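Local coordinates for nascent polypeptide-associated complex subunit alpha-like UBA domain-containing protein (Chaetomium thermophilum, PDB 5NNP) that probably regulates an N-terminal acetyltransferase as a HYPK-like partner, this piece being its C-terminal UBA domain, seen bound to a chain of that enzyme, at residues 13-18 with 23-28; 8-13 with 34-39; 18-23 with 41-46. All coordinates share one frame; numbering follows the deposited sequence.

Contact 1: residues 13-18 with 23-28; sequences LLVEEL and AKATEL
Leu14 lies over the methyl of Ala25, CB of Leu14 to CB of Ala25 measuring 3.8 Å, while its CD2 reaches on to the carbonyl of Ala25, 3.7 Å from O. The same residues also bring the two backbones nearest, CA of Leu14 standing 5.8 Å from CA of Ala25, as a methyl side chain allows. Val15 meets that methyl with one branch, its CG2 being 3.9 Å from Ala25 CB. One turn further along helix 22-30, Leu28 has CG anti to its own backbone N (chi1 174°), and its CD2 touches two leucines: Leu14 CD2 at 4.2 Å and Leu18 CD1 at the same spacing. Leu28 crosses both side chains at roughly a right angle. No hydrogen bond joins the segments; the side chains that meet are all aliphatic. On the exposed side of 23-28, Lys24 NZ and Glu27 OE1 form a salt bridge at 3.3 Å, its hydrogen bond weak. The axes of 13-18 and 23-28 approach to 8.9 Å, their N-to-C directions 114° apart. This steeply turned pair of consecutive helices, packed through small and branched apolar residues, is typical of the first two helices of the three-helix UBA fold.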
loop_
_atom_site.group_PDB
_atom_site.type_symbol
_atom_site.label_atom_id
_atom_site.label_comp_id
_atom_site.label_asym_id
_atom_site.label_seq_id
_atom_site.Cartn_x
_atom_site.Cartn_y
_atom_site.Cartn_z
ATOM N N LEU C 13 -9.416 -37.977 2.764
ATOM C CA LEU C 13 -10.151 -37.627 1.564
ATOM C C LEU C 13 -10.122 -36.116 1.373
ATOM O O LEU C 13 -9.809 -35.633 0.290
ATOM C CB LEU C 13 -11.591 -38.125 1.631
ATOM C CG LEU C 13 -12.443 -37.746 0.413
ATOM C CD1 LEU C 13 -12.093 -38.595 -0.802
ATOM C CD2 LEU C 13 -13.928 -37.851 0.743
ATOM N N LEU C 14 -10.437 -35.373 2.429
ATOM C CA LEU C 14 -10.394 -33.912 2.358
ATOM C C LEU C 14 -8.985 -33.400 2.089
ATOM O O LEU C 14 -8.807 -32.409 1.378
ATOM C CB LEU C 14 -10.934 -33.286 3.643
ATOM C CG LEU C 14 -12.448 -33.088 3.705
ATOM C CD1 LEU C 14 -13.176 -34.408 3.627
ATOM C CD2 LEU C 14 -12.810 -32.384 4.980
ATOM N N VAL C 15 -7.987 -34.076 2.651
ATOM C CA VAL C 15 -6.600 -33.669 2.448
ATOM C C VAL C 15 -6.260 -33.758 0.967
ATOM O O VAL C 15 -5.753 -32.806 0.380
ATOM C CB VAL C 15 -5.605 -34.527 3.273
ATOM C CG1 VAL C 15 -4.192 -34.342 2.754
ATOM C CG2 VAL C 15 -5.665 -34.152 4.743
ATOM N N GLU C 16 -6.580 -34.895 0.363
ATOM C CA GLU C 16 -6.252 -35.135 -1.033
ATOM C C GLU C 16 -7.087 -34.302 -2.016
ATOM O O GLU C 16 -6.575 -33.855 -3.045
ATOM C CB GLU C 16 -6.408 -36.627 -1.348
ATOM C CG GLU C 16 -6.480 -36.954 -2.828
ATOM C CD GLU C 16 -5.131 -36.883 -3.532
ATOM O OE1 GLU C 16 -4.084 -36.885 -2.842
ATOM O OE2 GLU C 16 -5.125 -36.828 -4.782
ATOM N N GLU C 17 -8.363 -34.091 -1.715
ATOM C CA GLU C 17 -9.263 -33.516 -2.719
ATOM C C GLU C 17 -9.493 -32.018 -2.523
ATOM O O GLU C 17 -10.011 -31.351 -3.411
ATOM C CB GLU C 17 -10.614 -34.252 -2.726
ATOM C CG GLU C 17 -10.553 -35.727 -3.133
ATOM C CD GLU C 17 -10.139 -35.934 -4.586
ATOM O OE1 GLU C 17 -9.399 -36.904 -4.864
ATOM O OE2 GLU C 17 -10.558 -35.137 -5.454
ATOM N N LEU C 18 -9.122 -31.496 -1.355
ATOM C CA LEU C 18 -9.217 -30.056 -1.091
ATOM C C LEU C 18 -7.834 -29.454 -0.889
ATOM O O LEU C 18 -7.677 -28.243 -0.816
ATOM C CB LEU C 18 -10.093 -29.777 0.130
ATOM C CG LEU C 18 -11.565 -30.137 -0.081
ATOM C CD1 LEU C 18 -12.389 -29.981 1.188
ATOM C CD2 LEU C 18 -12.150 -29.309 -1.229
ATOM N N ALA C 23 -4.499 -30.836 9.731
ATOM C CA ALA C 23 -5.103 -30.016 10.780
ATOM C C ALA C 23 -6.366 -29.299 10.295
ATOM O O ALA C 23 -7.409 -29.374 10.938
ATOM C CB ALA C 23 -4.108 -29.011 11.293
ATOM N N LYS C 24 -6.268 -28.607 9.164
ATOM C CA LYS C 24 -7.400 -27.854 8.631
ATOM C C LYS C 24 -8.517 -28.757 8.105
ATOM O O LYS C 24 -9.690 -28.402 8.154
ATOM C CB LYS C 24 -6.941 -26.910 7.517
ATOM C CG LYS C 24 -6.072 -25.758 7.988
ATOM C CD LYS C 24 -6.819 -24.888 8.987
ATOM C CE LYS C 24 -5.997 -23.684 9.405
ATOM N NZ LYS C 24 -6.657 -22.930 10.506
ATOM N N ALA C 25 -8.153 -29.921 7.593
ATOM C CA ALA C 25 -9.150 -30.829 7.062
ATOM C C ALA C 25 -9.979 -31.368 8.212
ATOM O O ALA C 25 -11.207 -31.468 8.130
ATOM C CB ALA C 25 -8.494 -31.947 6.293
ATOM N N THR C 26 -9.289 -31.692 9.300
ATOM C CA THR C 26 -9.941 -32.195 10.500
ATOM C C THR C 26 -10.838 -31.139 11.134
ATOM O O THR C 26 -11.995 -31.400 11.483
ATOM C CB THR C 26 -8.904 -32.667 11.524
ATOM O OG1 THR C 26 -8.287 -33.871 11.044
ATOM C CG2 THR C 26 -9.565 -32.922 12.880
ATOM N N GLU C 27 -10.284 -29.946 11.290
ATOM C CA GLU C 27 -11.019 -28.818 11.819
ATOM C C GLU C 27 -12.295 -28.570 11.008
ATOM O O GLU C 27 -13.354 -28.333 11.585
ATOM C CB GLU C 27 -10.119 -27.584 11.821
ATOM C CG GLU C 27 -10.760 -26.339 12.360
ATOM C CD GLU C 27 -9.922 -25.105 12.085
ATOM O OE1 GLU C 27 -8.731 -25.258 11.723
ATOM O OE2 GLU C 27 -10.461 -23.986 12.223
ATOM N N LEU C 28 -12.196 -28.641 9.677
ATOM C CA LEU C 28 -13.350 -28.398 8.811
ATOM C C LEU C 28 -14.383 -29.480 9.049
ATOM O O LEU C 28 -15.571 -29.194 9.190
ATOM C CB LEU C 28 -12.949 -28.350 7.328
ATOM C CG LEU C 28 -14.078 -28.241 6.276
ATOM C CD1 LEU C 28 -14.904 -26.996 6.484
ATOM C CD2 LEU C 28 -13.561 -28.279 4.828
#

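Contact 2: residues 8-13 with 34-39; sequences PADVNL and GDAIKA
Asp10 and Ala36 mark the closest backbone approach between 8-13 and 34-39, CA to CA 6.2 Å, where helix 8-18 passes the start of helix 36-43. The CB of Ala36 sits over one face of the Asp10 carboxylate, 3.7 Å from its CG and equally far from OD1. With Asp10 CG beside its own backbone N and anti to the carbonyl carbon (chi1 -74°), the flat group is laid across this methyl. OD2 of Asp10 stands 3.8 Å from Gly34 O; both are acceptors, so this is proximity and not a hydrogen bond. The strongest polar partner of Asp10 lies on another chain: OD1 makes a salt bridge with Lys730 of the N-terminal acetyltransferase-like protein. With an alanine in place of Asp10 the carboxylate is gone, which would probably deprive Lys730 of this charged mate and leave the Ala36 methyl less covered. Within 34-39, Asp35 is the N-cap: its OD1 accepts from Lys38 N at 3.1 Å, with an N-H...O angle of 156°, the donor coming from above the carboxylate plane. Asp35 O also accepts from Ala39 N at 2.8 Å, closing the first helical turn. Helix 22-30 lies alongside, with Leu29 packing on Asp10 and, together with Thr26, on Val11, which points away from 34-39; His32, in the turn between helices 22-30 and 36-43, touches Ala39.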
loop_
_atom_site.group_PDB
_atom_site.type_symbol
_atom_site.label_atom_id
_atom_site.label_comp_id
_atom_site.label_asym_id
_atom_site.label_seq_id
_atom_site.Cartn_x
_atom_site.Cartn_y
_atom_site.Cartn_z
ATOM N N PRO C 8 -10.933 -41.137 9.985
ATOM C CA PRO C 8 -9.610 -40.903 9.401
ATOM C C PRO C 8 -9.609 -40.958 7.878
ATOM O O PRO C 8 -8.903 -40.170 7.264
ATOM C CB PRO C 8 -8.771 -42.032 9.987
ATOM C CG PRO C 8 -9.778 -43.096 10.332
ATOM C CD PRO C 8 -10.962 -42.350 10.812
ATOM N N ALA C 9 -10.382 -41.862 7.279
ATOM C CA ALA C 9 -10.519 -41.893 5.822
ATOM C C ALA C 9 -11.126 -40.588 5.309
ATOM O O ALA C 9 -10.763 -40.118 4.241
ATOM C CB ALA C 9 -11.360 -43.081 5.378
ATOM N N ASP C 10 -12.039 -39.993 6.069
ATOM C CA ASP C 10 -12.611 -38.707 5.670
ATOM C C ASP C 10 -11.548 -37.618 5.661
ATOM O O ASP C 10 -11.487 -36.795 4.738
ATOM C CB ASP C 10 -13.755 -38.291 6.599
ATOM C CG ASP C 10 -15.022 -39.092 6.375
ATOM O OD1 ASP C 10 -15.219 -39.639 5.266
ATOM O OD2 ASP C 10 -15.834 -39.158 7.321
ATOM N N VAL C 11 -10.719 -37.614 6.702
ATOM C CA VAL C 11 -9.644 -36.641 6.825
ATOM C C VAL C 11 -8.658 -36.760 5.655
ATOM O O VAL C 11 -8.186 -35.753 5.120
ATOM C CB VAL C 11 -8.888 -36.818 8.168
ATOM C CG1 VAL C 11 -7.597 -35.999 8.185
ATOM C CG2 VAL C 11 -9.779 -36.439 9.332
ATOM N N ASN C 12 -8.347 -37.994 5.267
ATOM C CA ASN C 12 -7.446 -38.225 4.144
ATOM C C ASN C 12 -8.095 -37.859 2.818
ATOM O O ASN C 12 -7.413 -37.479 1.867
ATOM C CB ASN C 12 -6.981 -39.678 4.111
ATOM C CG ASN C 12 -6.074 -40.019 5.274
ATOM O OD1 ASN C 12 -5.523 -39.130 5.925
ATOM N ND2 ASN C 12 -5.912 -41.311 5.545
ATOM N N LEU C 13 -9.416 -37.977 2.764
ATOM C CA LEU C 13 -10.151 -37.627 1.564
ATOM C C LEU C 13 -10.122 -36.116 1.373
ATOM O O LEU C 13 -9.809 -35.633 0.290
ATOM C CB LEU C 13 -11.591 -38.125 1.631
ATOM C CG LEU C 13 -12.443 -37.746 0.413
ATOM C CD1 LEU C 13 -12.093 -38.595 -0.802
ATOM C CD2 LEU C 13 -13.928 -37.851 0.743
ATOM N N GLY C 34 -18.215 -34.114 11.675
ATOM C CA GLY C 34 -17.641 -35.238 10.969
ATOM C C GLY C 34 -18.408 -35.671 9.730
ATOM O O GLY C 34 -18.176 -36.764 9.217
ATOM N N ASP C 35 -19.321 -34.833 9.246
ATOM C CA ASP C 35 -20.050 -35.133 8.012
ATOM C C ASP C 35 -19.266 -34.615 6.803
ATOM O O ASP C 35 -19.362 -33.433 6.439
ATOM C CB ASP C 35 -21.459 -34.527 8.050
ATOM C CG ASP C 35 -22.326 -34.969 6.876
ATOM O OD1 ASP C 35 -21.776 -35.452 5.868
ATOM O OD2 ASP C 35 -23.566 -34.820 6.950
ATOM N N ALA C 36 -18.504 -35.511 6.183
ATOM C CA ALA C 36 -17.613 -35.159 5.080
ATOM C C ALA C 36 -18.349 -34.569 3.880
ATOM O O ALA C 36 -17.861 -33.614 3.256
ATOM C CB ALA C 36 -16.812 -36.375 4.646
ATOM N N ILE C 37 -19.510 -35.135 3.556
ATOM C CA ILE C 37 -20.298 -34.659 2.427
ATOM C C ILE C 37 -20.874 -33.283 2.725
ATOM O O ILE C 37 -21.009 -32.451 1.824
ATOM C CB ILE C 37 -21.437 -35.617 2.081
ATOM C CG1 ILE C 37 -20.881 -36.996 1.730
ATOM C CG2 ILE C 37 -22.275 -35.072 0.923
ATOM C CD1 ILE C 37 -21.950 -37.967 1.311
ATOM N N LYS C 38 -21.201 -33.034 3.989
ATOM C CA LYS C 38 -21.675 -31.714 4.366
ATOM C C LYS C 38 -20.502 -30.733 4.324
ATOM O O LYS C 38 -20.618 -29.631 3.777
ATOM C CB LYS C 38 -22.331 -31.735 5.747
ATOM C CG LYS C 38 -23.078 -30.460 6.090
ATOM C CD LYS C 38 -23.406 -30.402 7.576
ATOM C CE LYS C 38 -23.894 -29.017 7.984
ATOM N NZ LYS C 38 -24.033 -28.912 9.458
ATOM N N ALA C 39 -19.363 -31.139 4.876
ATOM C CA ALA C 39 -18.195 -30.255 4.925
ATOM C C ALA C 39 -17.691 -29.875 3.522
ATOM O O ALA C 39 -17.411 -28.707 3.258
ATOM C CB ALA C 39 -17.077 -30.900 5.736
#

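Contact 3: residues 18-23 with 41-46; sequences LELSKA and KAYIQP
Apolar packing carries the contact, and Tyr43 receives all of it. Leu18 places CD1 over one face of the phenol ring, while its CD2 lies 3.8 Å from Tyr43 CD1. Leu20 comes obliquely, with CD1 4.3 Å from Tyr43 CE2 and CD2 3.7 Å from Tyr43 OH, so it follows the far end of the ring. Tyr43 has CG anti to its backbone N (chi1 -171°), which carries the ring out from helix 36-43 to these leucines. Both leucines run past the tyrosine in the opposite direction. In UBA domains the loop between the first and second helices often carries a Met-Gly-Phe/Tyr motif; Leu18, Glu19 and Leu20 probably occupy its place, with positive phi (62°) at Glu19. No polar bond crosses between the segments. Ser21 is the N-cap of helix 22-30, its OG bonded to Lys24 N just past the segment. Gln45 folds back on the end of helix 36-43: its NE2 donates to Lys41 O at 2.8 Å, nearly in its own amide plane, and also bonds Glu738 of the N-terminal acetyltransferase-like protein. Glu19 OE2 makes salt bridges with Lys686 and Lys688 of that chain.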
loop_
_atom_site.group_PDB
_atom_site.type_symbol
_atom_site.label_atom_id
_atom_site.label_comp_id
_atom_site.label_asym_id
_atom_site.label_seq_id
_atom_site.Cartn_x
_atom_site.Cartn_y
_atom_site.Cartn_z
ATOM N N LEU C 18 -9.122 -31.496 -1.355
ATOM C CA LEU C 18 -9.217 -30.056 -1.091
ATOM C C LEU C 18 -7.834 -29.454 -0.889
ATOM O O LEU C 18 -7.677 -28.243 -0.816
ATOM C CB LEU C 18 -10.093 -29.777 0.130
ATOM C CG LEU C 18 -11.565 -30.137 -0.081
ATOM C CD1 LEU C 18 -12.389 -29.981 1.188
ATOM C CD2 LEU C 18 -12.150 -29.309 -1.229
ATOM N N GLU C 19 -6.833 -30.321 -0.805
ATOM C CA GLU C 19 -5.445 -29.905 -0.675
ATOM C C GLU C 19 -5.261 -29.128 0.618
ATOM O O GLU C 19 -4.618 -28.088 0.648
ATOM C CB GLU C 19 -5.000 -29.084 -1.901
ATOM C CG GLU C 19 -5.119 -29.868 -3.223
ATOM C CD GLU C 19 -4.219 -29.365 -4.344
ATOM O OE1 GLU C 19 -4.063 -28.130 -4.490
ATOM O OE2 GLU C 19 -3.676 -30.217 -5.084
ATOM N N LEU C 20 -5.837 -29.661 1.689
ATOM C CA LEU C 20 -5.735 -29.064 3.009
ATOM C C LEU C 20 -4.741 -29.804 3.897
ATOM O O LEU C 20 -4.480 -30.984 3.702
ATOM C CB LEU C 20 -7.102 -29.048 3.682
ATOM C CG LEU C 20 -8.179 -28.274 2.934
ATOM C CD1 LEU C 20 -9.418 -28.171 3.786
ATOM C CD2 LEU C 20 -7.678 -26.903 2.573
ATOM N N SER C 21 -4.192 -29.103 4.878
ATOM C CA SER C 21 -3.383 -29.740 5.905
ATOM C C SER C 21 -4.264 -30.676 6.700
ATOM O O SER C 21 -5.469 -30.454 6.798
ATOM C CB SER C 21 -2.755 -28.700 6.832
ATOM O OG SER C 21 -3.756 -28.022 7.579
ATOM N N LYS C 22 -3.671 -31.718 7.269
ATOM C CA LYS C 22 -4.424 -32.657 8.096
ATOM C C LYS C 22 -5.137 -31.892 9.222
ATOM O O LYS C 22 -6.261 -32.231 9.593
ATOM C CB LYS C 22 -3.505 -33.753 8.663
ATOM C CG LYS C 22 -4.224 -35.047 9.015
ATOM C CD LYS C 22 -3.299 -36.086 9.642
ATOM C CE LYS C 22 -4.087 -37.262 10.244
ATOM N NZ LYS C 22 -3.217 -38.279 10.933
ATOM N N ALA C 23 -4.499 -30.836 9.731
ATOM C CA ALA C 23 -5.103 -30.016 10.780
ATOM C C ALA C 23 -6.366 -29.299 10.295
ATOM O O ALA C 23 -7.409 -29.374 10.938
ATOM C CB ALA C 23 -4.108 -29.011 11.293
ATOM N N LYS C 41 -19.379 -29.853 0.683
ATOM C CA LYS C 41 -20.357 -29.005 0.016
ATOM C C LYS C 41 -20.280 -27.561 0.530
ATOM O O LYS C 41 -20.415 -26.609 -0.236
ATOM C CB LYS C 41 -21.768 -29.560 0.209
ATOM C CG LYS C 41 -22.067 -30.835 -0.562
ATOM C CD LYS C 41 -23.536 -31.196 -0.405
ATOM C CE LYS C 41 -23.971 -32.287 -1.355
ATOM N NZ LYS C 41 -25.453 -32.365 -1.379
ATOM N N ALA C 42 -20.061 -27.408 1.834
ATOM C CA ALA C 42 -19.978 -26.088 2.458
ATOM C C ALA C 42 -18.754 -25.321 1.967
ATOM O O ALA C 42 -18.837 -24.145 1.608
ATOM C CB ALA C 42 -19.944 -26.226 3.978
ATOM N N TYR C 43 -17.624 -26.023 1.949
ATOM C CA TYR C 43 -16.339 -25.466 1.558
ATOM C C TYR C 43 -16.277 -24.908 0.137
ATOM O O TYR C 43 -15.559 -23.948 -0.099
ATOM C CB TYR C 43 -15.251 -26.529 1.719
ATOM C CG TYR C 43 -13.859 -25.979 1.539
ATOM C CD1 TYR C 43 -13.234 -26.002 0.297
ATOM C CD2 TYR C 43 -13.178 -25.418 2.600
ATOM C CE1 TYR C 43 -11.964 -25.486 0.126
ATOM C CE2 TYR C 43 -11.921 -24.911 2.440
ATOM C CZ TYR C 43 -11.315 -24.939 1.206
ATOM O OH TYR C 43 -10.048 -24.426 1.066
ATOM N N ILE C 44 -16.997 -25.509 -0.812
ATOM C CA ILE C 44 -16.954 -25.039 -2.206
ATOM C C ILE C 44 -18.024 -23.989 -2.540
ATOM O O ILE C 44 -18.148 -23.579 -3.691
ATOM C CB ILE C 44 -17.102 -26.201 -3.220
ATOM C CG1 ILE C 44 -18.395 -26.990 -2.968
ATOM C CG2 ILE C 44 -15.880 -27.105 -3.198
ATOM C CD1 ILE C 44 -18.725 -27.986 -4.056
ATOM N N GLN C 45 -18.789 -23.559 -1.538
ATOM C CA GLN C 45 -19.740 -22.456 -1.710
ATOM C C GLN C 45 -19.040 -21.110 -1.604
ATOM O O GLN C 45 -18.320 -20.852 -0.640
ATOM C CB GLN C 45 -20.859 -22.528 -0.671
ATOM C CG GLN C 45 -21.507 -23.885 -0.562
ATOM C CD GLN C 45 -22.223 -24.297 -1.830
ATOM O OE1 GLN C 45 -23.002 -23.529 -2.395
ATOM N NE2 GLN C 45 -21.960 -25.511 -2.288
ATOM N N PRO C 46 -19.255 -20.240 -2.593
ATOM C CA PRO C 46 -18.652 -18.901 -2.638
ATOM C C PRO C 46 -19.210 -17.935 -1.587
ATOM O O PRO C 46 -20.301 -18.166 -1.059
ATOM C CB PRO C 46 -18.994 -18.416 -4.054
ATOM C CG PRO C 46 -20.201 -19.190 -4.438
ATOM C CD PRO C 46 -20.040 -20.538 -3.801
#

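Overall arrangement
The three contacts tie the three helices of one UBA domain together. Buried contacts 1 and 2 pair helix 8-18 with helix 22-30 and with the start of helix 36-43; contact 3, only partly buried, joins the first interhelical loop to the end of helix 36-43. Contacts 2 and 3, centres about 10 Å apart, lie on opposite sides of the chain centre. Leu28 links them, its CD2 3.6 Å from Tyr43 CD2 and its CG 4.0 Å from Ala39 CB. Contact 1 joins aliphatic groups, contact 2 a carboxylate and a methyl, contact 3 leucines and a phenol ring; Asp10 and, beside contact 3, Glu19 form salt bridges to the acetyltransferase-like chain, which contact 1 meets mainly by packing.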